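Local coordinates for glutaredoxin family protein (Xanthomonas campestris, PDB 1TTZ), which is of unknown function but, as a glutaredoxin-like protein of the thioredoxin clan, probably takes part in thiol-disulfide redox chemistry, at residues Ala2-Cys14 with Ala28-Glu41. Residues are numbered along the deposited sequence; the frame is centred on the assembly and turned at random.
Sequences ALTLYQRDDCHLC and AFFSVFIDDDAALE
Parallel strands 3-7 and 29-33 are the two strands of the beta-alpha-beta unit that opens this thioredoxin-like fold, with helix 12-23 as the crossover. Six backbone hydrogen bonds zip the pair, from Leu3 N to Ala28 O as far as Ile34 N to Gln7 O (3.0 Å). Strand 29-33 is outermost in the sheet, whereas 3-7 also pairs with strand 50-52. On the face carrying Leu3, Leu5 and Phe29, Leu3 CB meets Phe29 CB at 3.8 Å; helix 12-23 packs here, which suits these apolar residues. Farther along this face, Gln7 runs beside the Phe33 ring, its amide 26° from the ring plane and its CG 3.4 Å from Phe33 CE1. With CG set between backbone N and carbonyl carbon (chi1 61°) and the chain extended beyond, NE2 gives a weak, bent hydrogen bond to Ser31 OG. The other face holds Thr4, Tyr6 and Val32. Beta-branched Val32 sends CG2 to Thr4 CG2 and CG1 to Tyr6 CE2 (3.8 Å), while Leu40 CD2 reaches the same ring carbon from helix 38-44; the ring also stacks with Tyr44. Just past strand 3-7, the long, flat-ended Arg8, bent at chi3 (70°), can meet Glu41 OE1 edge-on through NH1 (2.9 Å, nearly straight), carry Ile34 CD1 on a face, make a longer salt bridge to Asp35 and still hydrogen-bond through NH2 to Gly45 O, beyond the two segments. Cys14, second cysteine of a CxxC that is probably the redox motif, accepts from Arg8 N through SG, tying the first turn of helix 12-23 to the strand end. Asp35 OD2 takes the N-H of Asp9 on its syn lone pair at 2.8 Å, although Asp9 OD2, another acceptor, lies just 3.1 Å from this same Asp35 OD2.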
ATOM      1  N   ALA A   2      -2.188  -0.060 -12.468  1.00  7.68           N
ATOM      2  CA  ALA A   2      -2.497   0.635 -11.184  1.00 10.44           C
ATOM      3  C   ALA A   2      -2.204  -0.251  -9.978  1.00  9.92           C
ATOM      4  O   ALA A   2      -2.269  -1.477 -10.058  1.00 12.06           O
ATOM      5  CB  ALA A   2      -3.962   1.063 -11.161  1.00  8.26           C
ATOM      6  N   LEU A   3      -1.883   0.384  -8.857  1.00  8.50           N
ATOM      7  CA  LEU A   3      -1.587  -0.332  -7.623  1.00  6.56           C
ATOM      8  C   LEU A   3      -2.829  -0.337  -6.742  1.00  6.86           C
ATOM      9  O   LEU A   3      -3.766   0.420  -6.982  1.00  6.03           O
ATOM     10  CB  LEU A   3      -0.448   0.363  -6.876  1.00  5.79           C
ATOM     11  CG  LEU A   3       0.873   0.493  -7.637  1.00  6.71           C
ATOM     12  CD1 LEU A   3       1.836   1.355  -6.839  1.00  7.06           C
ATOM     13  CD2 LEU A   3       1.462  -0.890  -7.883  1.00  3.52           C
ATOM     14  N   THR A   4      -2.839  -1.205  -5.737  1.00  6.53           N
ATOM     15  CA  THR A   4      -3.948  -1.262  -4.799  1.00  4.82           C
ATOM     16  C   THR A   4      -3.335  -0.967  -3.442  1.00  4.19           C
ATOM     17  O   THR A   4      -2.422  -1.667  -3.004  1.00  3.77           O
ATOM     18  CB  THR A   4      -4.601  -2.664  -4.738  1.00  5.38           C
ATOM     19  OG1 THR A   4      -5.005  -3.071  -6.048  1.00  6.10           O
ATOM     20  CG2 THR A   4      -5.816  -2.642  -3.825  1.00  7.92           C
ATOM     21  N   LEU A   5      -3.811   0.082  -2.786  1.00  2.52           N
ATOM     22  CA  LEU A   5      -3.301   0.418  -1.469  1.00  3.41           C
ATOM     23  C   LEU A   5      -4.321   0.029  -0.412  1.00  4.80           C
ATOM     24  O   LEU A   5      -5.368   0.665  -0.282  1.00  4.81           O
ATOM     25  CB  LEU A   5      -3.005   1.920  -1.349  1.00  2.42           C
ATOM     26  CG  LEU A   5      -2.593   2.343   0.075  1.00  1.38           C
ATOM     27  CD1 LEU A   5      -1.193   1.807   0.379  1.00  1.00           C
ATOM     28  CD2 LEU A   5      -2.613   3.864   0.220  1.00  1.00           C
ATOM     29  N   TYR A   6      -4.030  -1.031   0.329  1.00  5.03           N
ATOM     30  CA  TYR A   6      -4.927  -1.439   1.385  1.00  8.03           C
ATOM     31  C   TYR A   6      -4.591  -0.578   2.598  1.00  9.24           C
ATOM     32  O   TYR A   6      -3.436  -0.507   3.026  1.00  8.31           O
ATOM     33  CB  TYR A   6      -4.753  -2.928   1.714  1.00  6.05           C
ATOM     34  CG  TYR A   6      -5.231  -3.833   0.608  1.00  6.40           C
ATOM     35  CD1 TYR A   6      -4.338  -4.375  -0.315  1.00  8.88           C
ATOM     36  CD2 TYR A   6      -6.587  -4.121   0.461  1.00  5.85           C
ATOM     37  CE1 TYR A   6      -4.789  -5.189  -1.367  1.00  8.92           C
ATOM     38  CE2 TYR A   6      -7.045  -4.933  -0.583  1.00  7.23           C
ATOM     39  CZ  TYR A   6      -6.141  -5.462  -1.488  1.00  7.99           C
ATOM     40  OH  TYR A   6      -6.587  -6.275  -2.504  1.00  9.56           O
ATOM     41  N   GLN A   7      -5.597   0.103   3.125  1.00 10.05           N
ATOM     42  CA  GLN A   7      -5.404   0.942   4.294  1.00 12.73           C
ATOM     43  C   GLN A   7      -6.659   0.971   5.149  1.00 13.78           C
ATOM     44  O   GLN A   7      -7.676   0.379   4.796  1.00 11.59           O
ATOM     45  CB  GLN A   7      -5.013   2.368   3.881  1.00 14.45           C
ATOM     46  CG  GLN A   7      -6.030   3.125   3.036  1.00 14.99           C
ATOM     47  CD  GLN A   7      -5.575   4.545   2.709  1.00 12.58           C
ATOM     48  OE1 GLN A   7      -5.245   5.325   3.601  1.00  8.35           O
ATOM     49  NE2 GLN A   7      -5.561   4.883   1.423  1.00 13.00           N
ATOM     50  N   ARG A   8      -6.572   1.633   6.294  1.00 15.97           N
ATOM     51  CA  ARG A   8      -7.719   1.751   7.180  1.00 19.17           C
ATOM     52  C   ARG A   8      -7.899   3.234   7.450  1.00 20.00           C
ATOM     53  O   ARG A   8      -6.952   4.011   7.307  1.00 19.24           O
ATOM     54  CB  ARG A   8      -7.483   0.998   8.500  1.00 19.54           C
ATOM     55  CG  ARG A   8      -6.392   1.610   9.364  1.00 20.82           C
ATOM     56  CD  ARG A   8      -6.456   1.166  10.823  1.00 23.87           C
ATOM     57  NE  ARG A   8      -6.087  -0.233  11.031  1.00 24.46           N
ATOM     58  CZ  ARG A   8      -6.937  -1.252  10.984  1.00 26.99           C
ATOM     59  NH1 ARG A   8      -8.224  -1.035  10.733  1.00 26.50           N
ATOM     60  NH2 ARG A   8      -6.501  -2.490  11.197  1.00 26.07           N
ATOM     61  N   ASP A   9      -9.108   3.629   7.832  1.00 23.14           N
ATOM     62  CA  ASP A   9      -9.383   5.033   8.124  1.00 25.86           C
ATOM     63  C   ASP A   9      -8.708   5.476   9.417  1.00 24.60           C
ATOM     64  O   ASP A   9      -8.493   4.672  10.324  1.00 24.61           O
ATOM     65  CB  ASP A   9     -10.890   5.276   8.232  1.00 29.26           C
ATOM     66  CG  ASP A   9     -11.576   5.275   6.882  1.00 33.78           C
ATOM     67  OD1 ASP A   9     -11.202   6.110   6.031  1.00 36.06           O
ATOM     68  OD2 ASP A   9     -12.488   4.443   6.669  1.00 36.89           O
ATOM     69  N   ASP A  10      -8.382   6.762   9.489  1.00 24.17           N
ATOM     70  CA  ASP A  10      -7.733   7.338  10.658  1.00 23.34           C
ATOM     71  C   ASP A  10      -6.456   6.580  11.029  1.00 21.89           C
ATOM     72  O   ASP A  10      -6.404   5.890  12.050  1.00 20.93           O
ATOM     73  CB  ASP A  10      -8.709   7.357  11.844  1.00 25.46           C
ATOM     74  CG  ASP A  10      -8.187   8.171  13.018  1.00 28.67           C
ATOM     75  OD1 ASP A  10      -7.785   9.335  12.793  1.00 30.84           O
ATOM     76  OD2 ASP A  10      -8.180   7.654  14.158  1.00 29.43           O
ATOM     77  N   CYS A  11      -5.434   6.707  10.185  1.00 19.22           N
ATOM     78  CA  CYS A  11      -4.149   6.059  10.425  1.00 17.16           C
ATOM     79  C   CYS A  11      -3.023   6.880   9.812  1.00 16.56           C
ATOM     80  O   CYS A  11      -2.960   7.061   8.595  1.00 17.38           O
ATOM     81  CB  CYS A  11      -4.130   4.648   9.832  1.00 16.07           C
ATOM     82  SG  CYS A  11      -2.546   3.795  10.039  1.00 15.07           S
ATOM     83  N   HIS A  12      -2.137   7.378  10.666  1.00 14.09           N
ATOM     84  CA  HIS A  12      -1.003   8.178  10.226  1.00 12.71           C
ATOM     85  C   HIS A  12      -0.072   7.391   9.296  1.00 11.04           C
ATOM     86  O   HIS A  12       0.491   7.952   8.357  1.00 11.65           O
ATOM     87  CB  HIS A  12      -0.221   8.676  11.442  1.00 12.32           C
ATOM     88  CG  HIS A  12       1.035   9.412  11.093  1.00 12.88           C
ATOM     89  ND1 HIS A  12       1.030  10.629  10.446  1.00 12.75           N
ATOM     90  CD2 HIS A  12       2.335   9.093  11.287  1.00 12.78           C
ATOM     91  CE1 HIS A  12       2.277  11.027  10.257  1.00 11.82           C
ATOM     92  NE2 HIS A  12       3.087  10.113  10.757  1.00 12.83           N
ATOM     93  N   LEU A  13       0.095   6.099   9.561  1.00  8.96           N
ATOM     94  CA  LEU A  13       0.968   5.271   8.724  1.00  8.06           C
ATOM     95  C   LEU A  13       0.412   5.177   7.311  1.00  6.41           C
ATOM     96  O   LEU A  13       1.163   5.204   6.335  1.00  5.25           O
ATOM     97  CB  LEU A  13       1.112   3.868   9.312  1.00  7.04           C
ATOM     98  CG  LEU A  13       1.537   3.787  10.783  1.00  7.37           C
ATOM     99  CD1 LEU A  13       1.790   2.331  11.146  1.00  5.68           C
ATOM    100  CD2 LEU A  13       2.801   4.625  11.014  1.00  7.02           C
ATOM    101  N   CYS A  14      -0.909   5.069   7.209  1.00  6.40           N
ATOM    102  CA  CYS A  14      -1.566   4.987   5.914  1.00  7.75           C
ATOM    103  C   CYS A  14      -1.427   6.305   5.159  1.00  7.12           C
ATOM    104  O   CYS A  14      -1.216   6.313   3.950  1.00  5.83           O
ATOM    105  CB  CYS A  14      -3.047   4.629   6.081  1.00  9.43           C
ATOM    106  SG  CYS A  14      -3.346   2.888   6.529  1.00 12.60           S
ATOM    107  N   ALA A  28      -0.685   5.204 -11.084  1.00 11.44           N
ATOM    108  CA  ALA A  28      -2.039   5.282 -10.572  1.00  8.72           C
ATOM    109  C   ALA A  28      -2.191   4.241  -9.481  1.00  6.40           C
ATOM    110  O   ALA A  28      -1.549   3.201  -9.518  1.00  7.33           O
ATOM    111  CB  ALA A  28      -3.032   4.997 -11.700  1.00  7.24           C
ATOM    112  N   PHE A  29      -3.019   4.533  -8.491  1.00  5.98           N
ATOM    113  CA  PHE A  29      -3.274   3.566  -7.440  1.00  6.23           C
ATOM    114  C   PHE A  29      -4.675   3.814  -6.909  1.00  7.16           C
ATOM    115  O   PHE A  29      -5.180   4.938  -6.984  1.00  5.83           O
ATOM    116  CB  PHE A  29      -2.250   3.671  -6.303  1.00  5.38           C
ATOM    117  CG  PHE A  29      -2.437   4.862  -5.414  1.00  4.44           C
ATOM    118  CD1 PHE A  29      -1.833   6.084  -5.717  1.00  4.93           C
ATOM    119  CD2 PHE A  29      -3.215   4.765  -4.260  1.00  5.16           C
ATOM    120  CE1 PHE A  29      -2.000   7.194  -4.881  1.00  2.97           C
ATOM    121  CE2 PHE A  29      -3.390   5.870  -3.416  1.00  5.59           C
ATOM    122  CZ  PHE A  29      -2.780   7.085  -3.730  1.00  5.28           C
ATOM    123  N   PHE A  30      -5.306   2.766  -6.391  1.00  5.61           N
ATOM    124  CA  PHE A  30      -6.645   2.898  -5.834  1.00  8.03           C
ATOM    125  C   PHE A  30      -6.647   2.344  -4.422  1.00  8.69           C
ATOM    126  O   PHE A  30      -6.072   1.289  -4.160  1.00  8.01           O
ATOM    127  CB  PHE A  30      -7.661   2.139  -6.690  1.00  6.56           C
ATOM    128  CG  PHE A  30      -7.847   2.723  -8.051  1.00  9.82           C
ATOM    129  CD1 PHE A  30      -8.409   3.996  -8.204  1.00  8.68           C
ATOM    130  CD2 PHE A  30      -7.435   2.023  -9.185  1.00  7.45           C
ATOM    131  CE1 PHE A  30      -8.556   4.568  -9.471  1.00  9.72           C
ATOM    132  CE2 PHE A  30      -7.577   2.587 -10.454  1.00 10.66           C
ATOM    133  CZ  PHE A  30      -8.138   3.860 -10.597  1.00 10.28           C
ATOM    134  N   SER A  31      -7.293   3.062  -3.517  1.00  7.44           N
ATOM    135  CA  SER A  31      -7.369   2.647  -2.128  1.00  7.81           C
ATOM    136  C   SER A  31      -8.537   1.713  -1.858  1.00  7.79           C
ATOM    137  O   SER A  31      -9.620   1.873  -2.411  1.00  8.92           O
ATOM    138  CB  SER A  31      -7.512   3.870  -1.213  1.00  5.67           C
ATOM    139  OG  SER A  31      -6.300   4.589  -1.115  1.00  7.85           O
ATOM    140  N   VAL A  32      -8.292   0.727  -1.007  1.00  8.12           N
ATOM    141  CA  VAL A  32      -9.316  -0.210  -0.585  1.00  7.58           C
ATOM    142  C   VAL A  32      -9.224  -0.171   0.932  1.00  8.39           C
ATOM    143  O   VAL A  32      -8.205  -0.541   1.504  1.00  8.99           O
ATOM    144  CB  VAL A  32      -9.043  -1.646  -1.083  1.00  5.87           C
ATOM    145  CG1 VAL A  32     -10.051  -2.614  -0.463  1.00  8.20           C
ATOM    146  CG2 VAL A  32      -9.155  -1.706  -2.586  1.00  4.88           C
ATOM    147  N   PHE A  33     -10.277   0.322   1.575  1.00 10.11           N
ATOM    148  CA  PHE A  33     -10.324   0.417   3.029  1.00 12.79           C
ATOM    149  C   PHE A  33     -10.863  -0.866   3.634  1.00 13.13           C
ATOM    150  O   PHE A  33     -11.966  -1.296   3.315  1.00 15.41           O
ATOM    151  CB  PHE A  33     -11.180   1.611   3.422  1.00 13.16           C
ATOM    152  CG  PHE A  33     -10.554   2.917   3.069  1.00 14.19           C
ATOM    153  CD1 PHE A  33      -9.638   3.510   3.930  1.00 14.76           C
ATOM    154  CD2 PHE A  33     -10.828   3.529   1.844  1.00 15.97           C
ATOM    155  CE1 PHE A  33      -8.994   4.703   3.582  1.00 15.76           C
ATOM    156  CE2 PHE A  33     -10.188   4.724   1.483  1.00 17.92           C
ATOM    157  CZ  PHE A  33      -9.268   5.308   2.358  1.00 18.13           C
ATOM    158  N   ILE A  34     -10.075  -1.461   4.522  1.00 13.20           N
ATOM    159  CA  ILE A  34     -10.410  -2.731   5.159  1.00 13.76           C
ATOM    160  C   ILE A  34     -11.395  -2.641   6.318  1.00 16.09           C
ATOM    161  O   ILE A  34     -11.970  -3.646   6.724  1.00 16.92           O
ATOM    162  CB  ILE A  34      -9.128  -3.409   5.691  1.00 11.95           C
ATOM    163  CG1 ILE A  34      -8.544  -2.573   6.833  1.00 10.71           C
ATOM    164  CG2 ILE A  34      -8.092  -3.512   4.580  1.00 13.04           C
ATOM    165  CD1 ILE A  34      -7.400  -3.236   7.580  1.00  9.13           C
ATOM    166  N   ASP A  35     -11.569  -1.439   6.848  1.00 19.83           N
ATOM    167  CA  ASP A  35     -12.444  -1.202   7.988  1.00 24.32           C
ATOM    168  C   ASP A  35     -13.713  -2.041   8.095  1.00 25.98           C
ATOM    169  O   ASP A  35     -13.919  -2.730   9.092  1.00 27.66           O
ATOM    170  CB  ASP A  35     -12.788   0.284   8.045  1.00 24.91           C
ATOM    171  CG  ASP A  35     -11.564   1.145   8.272  1.00 28.15           C
ATOM    172  OD1 ASP A  35     -11.074   1.198   9.419  1.00 30.66           O
ATOM    173  OD2 ASP A  35     -11.078   1.756   7.298  1.00 28.25           O
ATOM    174  N   ASP A  36     -14.557  -2.010   7.074  1.00 27.79           N
ATOM    175  CA  ASP A  36     -15.803  -2.764   7.141  1.00 31.19           C
ATOM    176  C   ASP A  36     -15.824  -4.065   6.352  1.00 31.47           C
ATOM    177  O   ASP A  36     -16.849  -4.439   5.783  1.00 32.24           O
ATOM    178  CB  ASP A  36     -16.956  -1.864   6.704  1.00 33.47           C
ATOM    179  CG  ASP A  36     -17.068  -0.622   7.563  1.00 36.22           C
ATOM    180  OD1 ASP A  36     -17.310  -0.767   8.782  1.00 37.59           O
ATOM    181  OD2 ASP A  36     -16.902   0.498   7.024  1.00 36.26           O
ATOM    182  N   ASP A  37     -14.689  -4.756   6.327  1.00 30.56           N
ATOM    183  CA  ASP A  37     -14.576  -6.022   5.618  1.00 28.66           C
ATOM    184  C   ASP A  37     -13.800  -6.979   6.510  1.00 27.28           C
ATOM    185  O   ASP A  37     -12.579  -6.897   6.615  1.00 27.61           O
ATOM    186  CB  ASP A  37     -13.838  -5.821   4.297  1.00 30.85           C
ATOM    187  CG  ASP A  37     -13.886  -7.047   3.414  1.00 33.35           C
ATOM    188  OD1 ASP A  37     -13.549  -8.146   3.898  1.00 35.55           O
ATOM    189  OD2 ASP A  37     -14.253  -6.911   2.228  1.00 35.98           O
ATOM    190  N   ALA A  38     -14.523  -7.880   7.162  1.00 24.59           N
ATOM    191  CA  ALA A  38     -13.915  -8.850   8.063  1.00 21.98           C
ATOM    192  C   ALA A  38     -12.750  -9.589   7.419  1.00 19.35           C
ATOM    193  O   ALA A  38     -11.697  -9.740   8.034  1.00 18.99           O
ATOM    194  CB  ALA A  38     -14.963  -9.846   8.543  1.00 21.27           C
ATOM    195  N   ALA A  39     -12.933 -10.035   6.180  1.00 16.13           N
ATOM    196  CA  ALA A  39     -11.886 -10.762   5.471  1.00 15.45           C
ATOM    197  C   ALA A  39     -10.620  -9.920   5.270  1.00 15.69           C
ATOM    198  O   ALA A  39      -9.502 -10.399   5.488  1.00 14.69           O
ATOM    199  CB  ALA A  39     -12.412 -11.250   4.128  1.00 14.57           C
ATOM    200  N   LEU A  40     -10.795  -8.669   4.852  1.00 13.42           N
ATOM    201  CA  LEU A  40      -9.658  -7.784   4.640  1.00 12.12           C
ATOM    202  C   LEU A  40      -9.033  -7.413   5.977  1.00 11.18           C
ATOM    203  O   LEU A  40      -7.818  -7.245   6.083  1.00  8.23           O
ATOM    204  CB  LEU A  40     -10.096  -6.521   3.896  1.00 12.16           C
ATOM    205  CG  LEU A  40     -10.491  -6.741   2.435  1.00 13.52           C
ATOM    206  CD1 LEU A  40     -10.977  -5.435   1.825  1.00 13.92           C
ATOM    207  CD2 LEU A  40      -9.285  -7.279   1.663  1.00 14.00           C
ATOM    208  N   GLU A  41      -9.871  -7.286   7.000  1.00 10.60           N
ATOM    209  CA  GLU A  41      -9.388  -6.947   8.332  1.00 11.13           C
ATOM    210  C   GLU A  41      -8.456  -8.024   8.870  1.00  8.83           C
ATOM    211  O   GLU A  41      -7.405  -7.719   9.427  1.00  6.66           O
ATOM    212  CB  GLU A  41     -10.561  -6.774   9.304  1.00 14.11           C
ATOM    213  CG  GLU A  41     -10.893  -5.332   9.622  1.00 20.36           C
ATOM    214  CD  GLU A  41      -9.803  -4.641  10.423  1.00 23.46           C
ATOM    215  OE1 GLU A  41      -9.871  -3.403  10.578  1.00 27.98           O
ATOM    216  OE2 GLU A  41      -8.881  -5.328  10.904  1.00 27.72           O
TER